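3-methylornithine synthase (Methanosarcina barkeri, PDB 3T7V) catalyses the radical isomerisation of L-lysine to (3R)-3-methyl-D-ornithine in pyrrolysine biosynthesis, using a [4Fe-4S] cluster and S-adenosyl-L-methionine. Local coordinates at residues V50-N62 with L331-F344. Sequence-based numbering, arbitrary orientation.
Sequences VRDHYFGNRVFLN and LEIMGMKPARQADF
Arg-58 sets CG anti to its own carbonyl carbon (chi1 -54°) and then bends at chi2 and chi3, which folds its guanidinium back over the edge strand 337-338, alongside Lys-337. There NE and NH2 of Arg-58 grip Pro-338 O side-on, NH2 at 2.9 Å. The oxygen lies in the guanidinium plane; NH2 approaches in the carbonyl plane, whereas NE sits above it. CD of Lys-337 covers one guanidinium face. An alanine in place of Arg-58 would probably leave Pro-338 O without both of these donors and the aliphatic chain of Lys-337 without the flat group it lies against.

Beneath these side chains the backbones pair as parallel strands. Lys-337 N donates to Asn-57 O (3.0 Å), Val-59 N to Lys-337 O, and Ala-339 N to Val-59 O (2.8 Å). Just ahead of the strands, Asn-57 ND2 gives a nearly straight bond (175°) to Gly-335 O, at the Schellman motif ending helix 324-334.

The side chain of Met-336 crosses that of Val-59 at about a right angle, with Met-336 CE 3.6 Å from Val-59 CG2. The same methyl sits over the centre of the Arg-51 guanidinium, whose NE and NH2 form a salt bridge with Asp-52 OD1 at the guanidinium edge while NH1 bonds to Leu-290 O and Ala-294 O. Farther along, Phe-60 CE1 presses on Ala-339 CB (3.3 Å), and the edge of Phe-344 meets the Phe-60 face, ring centroids 5.2 Å apart.

The C-terminal strand thus adds to strand 58-68, which also pairs with 110-115 and 296-300 of the TIM-barrel-type core. Main-chain bonds set the register, while apolar groups and the guanidinium clamp, two hydrogen bonds to a neutral carbonyl and not a salt bridge, fasten the chain's end to its first core strand.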
# COMPACT_ATOMS: atom_id res chain seq x y z
N VAL A 50 -1.70 7.49 19.38
CA VAL A 50 -0.74 6.39 19.29
C VAL A 50 0.28 6.75 18.22
O VAL A 50 1.49 6.66 18.47
CB VAL A 50 -1.48 5.03 18.91
CG1 VAL A 50 -0.45 3.92 18.76
CG2 VAL A 50 -2.42 4.69 20.06
N ARG A 51 -0.20 7.19 17.05
CA ARG A 51 0.76 7.53 15.98
C ARG A 51 1.69 8.69 16.38
O ARG A 51 2.89 8.63 16.13
CB ARG A 51 -0.03 8.01 14.79
CG ARG A 51 0.73 8.11 13.48
CD ARG A 51 1.10 9.50 13.11
NE ARG A 51 0.23 10.61 13.51
CZ ARG A 51 -0.81 11.07 12.83
NH1 ARG A 51 -1.14 10.56 11.66
NH2 ARG A 51 -1.52 12.09 13.28
N ASP A 52 1.15 9.67 17.12
CA ASP A 52 1.98 10.83 17.50
C ASP A 52 3.01 10.40 18.53
O ASP A 52 4.12 10.93 18.56
CB ASP A 52 1.08 11.95 18.08
CG ASP A 52 0.16 12.63 17.04
OD1 ASP A 52 0.28 12.43 15.79
OD2 ASP A 52 -0.74 13.41 17.49
N HIS A 53 2.67 9.44 19.38
CA HIS A 53 3.59 8.96 20.39
C HIS A 53 4.83 8.39 19.76
O HIS A 53 5.94 8.69 20.20
CB HIS A 53 2.93 7.94 21.27
CG HIS A 53 3.84 7.42 22.36
ND1 HIS A 53 4.04 8.09 23.55
CD2 HIS A 53 4.64 6.30 22.42
CE1 HIS A 53 4.90 7.40 24.31
NE2 HIS A 53 5.27 6.31 23.64
N TYR A 54 4.65 7.56 18.71
CA TYR A 54 5.79 6.88 18.09
C TYR A 54 6.40 7.62 16.90
O TYR A 54 7.58 7.38 16.59
CB TYR A 54 5.39 5.48 17.64
CG TYR A 54 5.17 4.58 18.81
CD1 TYR A 54 6.23 4.20 19.60
CD2 TYR A 54 3.91 4.13 19.11
CE1 TYR A 54 6.00 3.37 20.69
CE2 TYR A 54 3.67 3.32 20.23
CZ TYR A 54 4.74 2.96 21.00
OH TYR A 54 4.55 2.16 22.10
N PHE A 55 5.63 8.53 16.28
CA PHE A 55 6.10 9.18 15.05
C PHE A 55 6.06 10.68 15.06
O PHE A 55 6.50 11.36 14.10
CB PHE A 55 5.34 8.65 13.80
CG PHE A 55 5.54 7.19 13.61
CD1 PHE A 55 6.72 6.71 12.99
CD2 PHE A 55 4.62 6.27 14.13
CE1 PHE A 55 6.93 5.31 12.83
CE2 PHE A 55 4.87 4.91 13.98
CZ PHE A 55 5.97 4.39 13.31
N GLY A 56 5.54 11.23 16.16
CA GLY A 56 5.28 12.67 16.18
C GLY A 56 4.39 13.12 15.03
O GLY A 56 3.49 12.41 14.61
N ASN A 57 4.70 14.32 14.53
CA ASN A 57 4.04 14.90 13.37
C ASN A 57 4.83 14.67 12.10
O ASN A 57 4.59 15.39 11.14
CB ASN A 57 3.79 16.41 13.53
CG ASN A 57 5.06 17.24 13.45
OD1 ASN A 57 6.17 16.78 13.79
ND2 ASN A 57 4.92 18.47 12.93
N ARG A 58 5.71 13.67 12.07
CA ARG A 58 6.59 13.42 10.95
C ARG A 58 6.02 12.32 10.05
O ARG A 58 5.54 11.32 10.52
CB ARG A 58 8.02 13.09 11.39
CG ARG A 58 8.68 14.12 12.34
CD ARG A 58 8.69 15.53 11.81
NE ARG A 58 9.77 15.74 10.83
CZ ARG A 58 11.06 16.04 11.09
NH1 ARG A 58 11.52 16.20 12.36
NH2 ARG A 58 11.89 16.17 10.04
N VAL A 59 6.07 12.53 8.73
CA VAL A 59 5.40 11.63 7.81
C VAL A 59 6.44 11.18 6.79
O VAL A 59 7.32 11.93 6.36
CB VAL A 59 4.26 12.46 7.07
CG1 VAL A 59 3.61 11.60 5.97
CG2 VAL A 59 3.23 12.95 8.07
N PHE A 60 6.31 9.92 6.34
CA PHE A 60 7.18 9.36 5.30
C PHE A 60 6.48 9.50 3.95
O PHE A 60 5.24 9.59 3.89
CB PHE A 60 7.48 7.88 5.61
CG PHE A 60 8.17 7.66 6.92
CD1 PHE A 60 9.42 8.21 7.13
CD2 PHE A 60 7.55 6.94 7.93
CE1 PHE A 60 10.05 8.04 8.39
CE2 PHE A 60 8.21 6.69 9.16
CZ PHE A 60 9.44 7.27 9.35
N LEU A 61 7.26 9.56 2.87
CA LEU A 61 6.76 9.85 1.50
C LEU A 61 7.28 8.79 0.53
O LEU A 61 8.49 8.58 0.42
CB LEU A 61 7.21 11.22 1.04
CG LEU A 61 6.84 12.35 1.95
CD1 LEU A 61 7.55 13.66 1.54
CD2 LEU A 61 5.32 12.54 1.97
N ASN A 62 6.37 8.10 -0.18
CA ASN A 62 6.77 6.97 -1.09
C ASN A 62 6.30 7.32 -2.48
O ASN A 62 5.07 7.59 -2.71
CB ASN A 62 6.02 5.71 -0.59
CG ASN A 62 6.52 4.40 -1.20
OD1 ASN A 62 7.56 4.32 -1.80
ND2 ASN A 62 5.77 3.32 -0.89
N LEU A 331 0.60 18.79 3.91
CA LEU A 331 1.07 18.37 5.27
C LEU A 331 1.36 19.63 6.12
O LEU A 331 1.07 19.61 7.32
CB LEU A 331 2.40 17.60 5.17
CG LEU A 331 2.17 16.29 4.40
CD1 LEU A 331 3.55 15.64 4.33
CD2 LEU A 331 1.27 15.35 5.17
N GLU A 332 1.99 20.65 5.52
CA GLU A 332 2.31 21.89 6.27
C GLU A 332 1.02 22.52 6.87
O GLU A 332 0.96 22.90 8.09
CB GLU A 332 3.06 22.86 5.39
CG GLU A 332 3.58 24.04 6.25
CD GLU A 332 4.23 25.17 5.44
OE1 GLU A 332 3.60 25.67 4.46
OE2 GLU A 332 5.36 25.59 5.81
N ILE A 333 -0.02 22.62 6.03
CA ILE A 333 -1.35 23.09 6.47
C ILE A 333 -1.90 22.28 7.66
O ILE A 333 -2.49 22.82 8.61
CB ILE A 333 -2.31 23.05 5.27
CG1 ILE A 333 -2.00 24.23 4.35
CG2 ILE A 333 -3.76 23.02 5.72
CD1 ILE A 333 -2.57 24.09 2.94
N MET A 334 -1.62 20.97 7.62
CA MET A 334 -2.08 20.06 8.68
C MET A 334 -1.24 20.14 9.91
O MET A 334 -1.61 19.57 10.92
CB MET A 334 -2.02 18.60 8.20
CG MET A 334 -3.02 18.28 7.14
SD MET A 334 -2.70 16.55 6.71
CE MET A 334 -3.31 15.73 8.20
N GLY A 335 -0.08 20.82 9.83
CA GLY A 335 0.87 20.82 10.94
C GLY A 335 1.80 19.64 10.99
O GLY A 335 2.36 19.30 12.07
N MET A 336 2.00 19.03 9.83
CA MET A 336 2.87 17.83 9.77
C MET A 336 4.06 18.17 8.90
O MET A 336 4.02 19.13 8.12
CB MET A 336 2.09 16.62 9.24
CG MET A 336 0.94 16.26 10.23
SD MET A 336 0.10 14.80 9.64
CE MET A 336 0.89 13.60 10.76
N LYS A 337 5.09 17.33 8.96
CA LYS A 337 6.39 17.58 8.24
C LYS A 337 6.98 16.28 7.73
O LYS A 337 6.87 15.27 8.40
CB LYS A 337 7.38 18.28 9.22
CG LYS A 337 8.76 18.68 8.73
CD LYS A 337 9.56 19.35 9.87
CE LYS A 337 11.02 19.68 9.45
NZ LYS A 337 11.10 20.32 8.11
N PRO A 338 7.66 16.31 6.59
CA PRO A 338 8.37 15.10 6.26
C PRO A 338 9.38 14.70 7.29
O PRO A 338 10.09 15.56 7.86
CB PRO A 338 9.00 15.39 4.89
CG PRO A 338 8.19 16.50 4.32
CD PRO A 338 7.77 17.33 5.54
N ALA A 339 9.48 13.36 7.52
CA ALA A 339 10.47 12.78 8.42
C ALA A 339 11.92 12.90 7.91
O ALA A 339 12.20 13.07 6.69
CB ALA A 339 10.14 11.30 8.66
N ARG A 340 12.88 12.69 8.84
CA ARG A 340 14.29 12.58 8.44
C ARG A 340 14.50 11.19 7.80
O ARG A 340 13.85 10.21 8.18
CB ARG A 340 15.18 12.60 9.66
CG ARG A 340 15.33 14.00 10.29
CD ARG A 340 16.49 13.93 11.27
NE ARG A 340 16.56 15.19 12.00
CZ ARG A 340 17.56 15.49 12.80
NH1 ARG A 340 18.57 14.62 12.92
NH2 ARG A 340 17.53 16.66 13.44
N GLN A 341 15.42 11.14 6.85
CA GLN A 341 15.75 9.87 6.22
C GLN A 341 16.25 8.85 7.21
O GLN A 341 15.91 7.68 7.06
CB GLN A 341 16.80 10.12 5.13
CG GLN A 341 16.90 8.82 4.22
CD GLN A 341 15.61 8.50 3.36
OE1 GLN A 341 14.82 9.41 3.10
NE2 GLN A 341 15.40 7.23 2.90
N ALA A 342 17.02 9.24 8.23
CA ALA A 342 17.56 8.25 9.13
C ALA A 342 16.46 7.56 9.92
O ALA A 342 16.60 6.36 10.33
CB ALA A 342 18.55 8.91 10.11
N ASP A 343 15.37 8.29 10.17
CA ASP A 343 14.22 7.71 10.89
C ASP A 343 13.52 6.66 10.08
O ASP A 343 13.09 5.68 10.61
CB ASP A 343 13.29 8.78 11.38
CG ASP A 343 13.98 9.60 12.52
OD1 ASP A 343 14.91 9.05 13.21
OD2 ASP A 343 13.61 10.78 12.71
N PHE A 344 13.47 6.89 8.76
CA PHE A 344 12.95 5.87 7.86
C PHE A 344 13.92 4.67 7.79
O PHE A 344 13.48 3.51 7.87
CB PHE A 344 12.71 6.43 6.44
CG PHE A 344 11.99 5.43 5.60
CD1 PHE A 344 12.61 4.79 4.52
CD2 PHE A 344 10.64 5.07 5.88
CE1 PHE A 344 12.00 3.79 3.79
CE2 PHE A 344 9.99 4.10 5.11
CZ PHE A 344 10.69 3.45 4.07